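Local coordinates for Tat-secreted protein Rv2525c (Mycobacterium tuberculosis, PDB 4PMQ) that may act as a peptidoglycan hydrolase with glycosidase activity and displays esterase activity toward p-nitrophenyl esters in vitro, preferring the butyrate, at residues Thr171-Glu181 and Asp193-Phe202. Numbering follows the deposited sequence.
Sequences THPAAHLHQVE and DVNQILKPQF. With GOL (glycerol), chain E.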
# COMPACT_ATOMS: atom_id res chain seq x y z
N THR A 171 16.98 -5.94 -0.18
CA THR A 171 15.62 -6.26 0.22
C THR A 171 15.64 -6.43 1.74
O THR A 171 16.33 -7.34 2.22
CB THR A 171 15.11 -7.50 -0.53
OG1 THR A 171 15.09 -7.22 -1.93
CG2 THR A 171 13.71 -7.90 -0.09
N HIS A 172 14.82 -5.65 2.49
CA HIS A 172 14.79 -5.79 3.95
C HIS A 172 14.29 -7.19 4.32
O HIS A 172 13.28 -7.61 3.76
CB HIS A 172 13.91 -4.71 4.61
CG HIS A 172 14.15 -4.58 6.08
ND1 HIS A 172 13.68 -5.51 6.98
CD2 HIS A 172 14.86 -3.65 6.76
CE1 HIS A 172 14.11 -5.13 8.16
NE2 HIS A 172 14.82 -4.01 8.08
N PRO A 173 14.97 -7.91 5.25
CA PRO A 173 14.53 -9.28 5.61
C PRO A 173 13.14 -9.33 6.27
O PRO A 173 12.57 -10.42 6.36
CB PRO A 173 15.61 -9.77 6.58
CG PRO A 173 16.24 -8.55 7.11
CD PRO A 173 16.20 -7.55 5.98
N ALA A 174 12.62 -8.20 6.75
CA ALA A 174 11.28 -8.19 7.37
C ALA A 174 10.17 -7.90 6.35
O ALA A 174 8.99 -8.06 6.67
CB ALA A 174 11.22 -7.15 8.49
N ALA A 175 10.53 -7.44 5.13
CA ALA A 175 9.50 -7.03 4.15
C ALA A 175 8.70 -8.22 3.61
O ALA A 175 9.25 -9.31 3.37
CB ALA A 175 10.14 -6.27 3.00
N HIS A 176 7.38 -8.00 3.45
CA HIS A 176 6.45 -8.97 2.89
C HIS A 176 6.36 -8.78 1.38
O HIS A 176 6.14 -9.74 0.65
CB HIS A 176 5.07 -8.75 3.52
CG HIS A 176 5.09 -9.00 5.00
ND1 HIS A 176 5.59 -8.05 5.88
CD2 HIS A 176 4.81 -10.13 5.68
CE1 HIS A 176 5.51 -8.60 7.08
NE2 HIS A 176 5.06 -9.86 7.01
N LEU A 177 6.52 -7.52 0.93
CA LEU A 177 6.43 -7.09 -0.46
C LEU A 177 7.55 -6.15 -0.76
O LEU A 177 7.98 -5.43 0.14
CB LEU A 177 5.09 -6.36 -0.69
CG LEU A 177 3.84 -7.15 -0.31
CD1 LEU A 177 2.57 -6.29 -0.34
CD2 LEU A 177 3.66 -8.38 -1.22
N HIS A 178 8.00 -6.10 -2.02
CA HIS A 178 9.06 -5.16 -2.42
C HIS A 178 8.74 -4.54 -3.79
O HIS A 178 8.61 -5.25 -4.77
CB HIS A 178 10.44 -5.86 -2.44
CG HIS A 178 11.60 -5.01 -2.84
ND1 HIS A 178 12.79 -5.59 -3.23
CD2 HIS A 178 11.77 -3.66 -2.83
CE1 HIS A 178 13.63 -4.60 -3.49
NE2 HIS A 178 13.05 -3.41 -3.29
N GLN A 179 8.63 -3.21 -3.84
CA GLN A 179 8.40 -2.49 -5.09
C GLN A 179 9.73 -2.45 -5.83
O GLN A 179 10.68 -1.83 -5.33
CB GLN A 179 7.85 -1.10 -4.79
CG GLN A 179 7.26 -0.43 -6.03
CD GLN A 179 6.64 0.87 -5.63
OE1 GLN A 179 7.31 1.72 -5.05
NE2 GLN A 179 5.36 1.07 -5.97
N VAL A 180 9.82 -3.18 -6.96
CA VAL A 180 11.08 -3.30 -7.71
C VAL A 180 11.12 -2.52 -9.03
O VAL A 180 12.19 -2.41 -9.61
CB VAL A 180 11.47 -4.78 -7.96
CG1 VAL A 180 11.73 -5.48 -6.63
CG2 VAL A 180 10.40 -5.53 -8.77
N GLU A 181 9.98 -2.01 -9.52
CA GLU A 181 9.96 -1.27 -10.79
C GLU A 181 8.86 -0.25 -10.76
O GLU A 181 7.74 -0.60 -10.40
CB GLU A 181 9.73 -2.27 -11.93
CG GLU A 181 10.12 -1.81 -13.30
CD GLU A 181 9.63 -2.76 -14.38
OE1 GLU A 181 10.43 -3.59 -14.86
OE2 GLU A 181 8.43 -2.67 -14.74
N ASP A 193 3.32 -0.25 -11.53
CA ASP A 193 4.51 -0.56 -10.77
C ASP A 193 4.52 -2.04 -10.48
O ASP A 193 3.44 -2.65 -10.32
CB ASP A 193 4.58 0.24 -9.45
CG ASP A 193 4.37 1.74 -9.63
OD1 ASP A 193 4.93 2.31 -10.61
OD2 ASP A 193 3.72 2.36 -8.76
N VAL A 194 5.70 -2.62 -10.37
CA VAL A 194 5.84 -4.05 -10.15
C VAL A 194 6.35 -4.31 -8.75
O VAL A 194 7.33 -3.70 -8.32
CB VAL A 194 6.77 -4.69 -11.21
CG1 VAL A 194 6.92 -6.18 -10.97
CG2 VAL A 194 6.23 -4.44 -12.63
N ASN A 195 5.68 -5.26 -8.06
CA ASN A 195 6.06 -5.61 -6.69
C ASN A 195 6.30 -7.09 -6.60
O ASN A 195 5.49 -7.88 -7.12
CB ASN A 195 4.96 -5.20 -5.70
CG ASN A 195 4.63 -3.73 -5.84
OD1 ASN A 195 5.34 -2.89 -5.30
ND2 ASN A 195 3.63 -3.40 -6.67
N GLN A 196 7.36 -7.49 -5.88
CA GLN A 196 7.67 -8.91 -5.62
C GLN A 196 7.12 -9.32 -4.27
O GLN A 196 7.27 -8.59 -3.29
CB GLN A 196 9.18 -9.12 -5.65
CG GLN A 196 9.75 -8.97 -7.06
CD GLN A 196 11.20 -9.39 -7.20
OE1 GLN A 196 12.00 -9.35 -6.25
NE2 GLN A 196 11.57 -9.75 -8.41
N ILE A 197 6.49 -10.49 -4.21
CA ILE A 197 6.02 -11.09 -2.97
C ILE A 197 7.22 -11.84 -2.34
O ILE A 197 7.87 -12.67 -3.01
CB ILE A 197 4.83 -12.05 -3.25
CG1 ILE A 197 3.63 -11.29 -3.87
CG2 ILE A 197 4.45 -12.82 -1.97
CD1 ILE A 197 2.59 -12.29 -4.50
N LEU A 198 7.48 -11.57 -1.05
CA LEU A 198 8.62 -12.16 -0.36
C LEU A 198 8.27 -13.17 0.71
O LEU A 198 9.13 -13.97 1.10
CB LEU A 198 9.41 -11.04 0.31
CG LEU A 198 9.93 -9.95 -0.66
CD1 LEU A 198 10.33 -8.73 0.11
CD2 LEU A 198 11.04 -10.50 -1.56
N LYS A 199 7.06 -13.05 1.26
CA LYS A 199 6.61 -13.94 2.33
C LYS A 199 5.23 -14.50 1.97
O LYS A 199 4.43 -13.81 1.32
CB LYS A 199 6.57 -13.19 3.67
CG LYS A 199 7.96 -12.69 4.11
CD LYS A 199 7.96 -12.02 5.48
CE LYS A 199 9.32 -11.40 5.82
NZ LYS A 199 10.43 -12.38 5.87
N PRO A 200 4.94 -15.75 2.38
CA PRO A 200 3.66 -16.37 1.96
C PRO A 200 2.41 -15.69 2.51
O PRO A 200 1.38 -15.70 1.82
CB PRO A 200 3.77 -17.82 2.43
CG PRO A 200 4.90 -17.85 3.45
CD PRO A 200 5.83 -16.71 3.07
N GLN A 201 2.49 -15.10 3.72
CA GLN A 201 1.39 -14.32 4.31
C GLN A 201 1.77 -12.85 4.13
O GLN A 201 2.60 -12.33 4.90
CB GLN A 201 1.15 -14.68 5.78
CG GLN A 201 0.46 -16.06 5.93
CD GLN A 201 -0.94 -16.03 5.36
OE1 GLN A 201 -1.71 -15.09 5.60
NE2 GLN A 201 -1.30 -17.04 4.61
N PHE A 202 1.24 -12.19 3.10
CA PHE A 202 1.70 -10.84 2.73
C PHE A 202 0.58 -9.80 2.78
O PHE A 202 0.80 -8.69 2.32
CB PHE A 202 2.34 -10.86 1.33
CG PHE A 202 1.47 -11.45 0.24
CD1 PHE A 202 0.58 -10.65 -0.48
CD2 PHE A 202 1.55 -12.81 -0.08
CE1 PHE A 202 -0.21 -11.21 -1.51
CE2 PHE A 202 0.78 -13.35 -1.12
CZ PHE A 202 -0.10 -12.55 -1.82
C1 GOL E . 2.73 2.79 -4.63
O1 GOL E . 3.69 3.43 -5.45
C2 GOL E . 2.32 3.72 -3.51
O2 GOL E . 1.67 4.88 -4.05
C3 GOL E . 1.38 2.96 -2.59
O3 GOL E . 0.55 3.83 -1.85
O HOH W 1 12.69 -8.24 -3.82
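His178 and Gln196 form a hydrogen-bonded antiparallel pair, His178 N donating to Gln196 O at 2.9 Å and Gln196 N to His178 O at 2.8 Å. Toward the Asp193 end, Val180 and Glu181 both face Val194 in a classic beta bulge: Val180 N donates to Val194 O at 2.9 Å, and Glu181 N reaches the same oxygen only weakly. A water in the plane of the His178 ring bridges ND1 to Gln196 OE1; NE2 of that ring is held by Asn163.

Leu198 N donates to His176 O at 2.8 Å, carrying the pairing past Ile197. Leu198 and Thr171 meet tip to tip, CD1 against CG2 at a tight 3.5 Å, and Leu177 CD2 packs on Phe202 CB, the side chains crossing at about a right angle. Lys199 CD lies over one face of the His176 ring, 4.0 Å from its centroid (CH-pi); a turn about the CD-CE bond (chi4 -60°) brings NZ into a 2.9 Å hydrogen bond with Pro173 O.

On the face shared with Leu177 and Ile197, Asn195 and Gln179 lie side by side, amide planes 29° apart. Trp160 bonds to Asn195 OD1 and Tyr141 to Gln179 OE1, while both amides donate to Asp9. In this TIM-barrel-clan domain, strand 177-181 thus joins antiparallel strand 190-197 to parallel strand 158-161, and the fixed, buried amides present Gln179 NE2 to a glycerol probably from the crystallisation liquor, at a polar site that could belong to the pocket of this probable glycoside hydrolase.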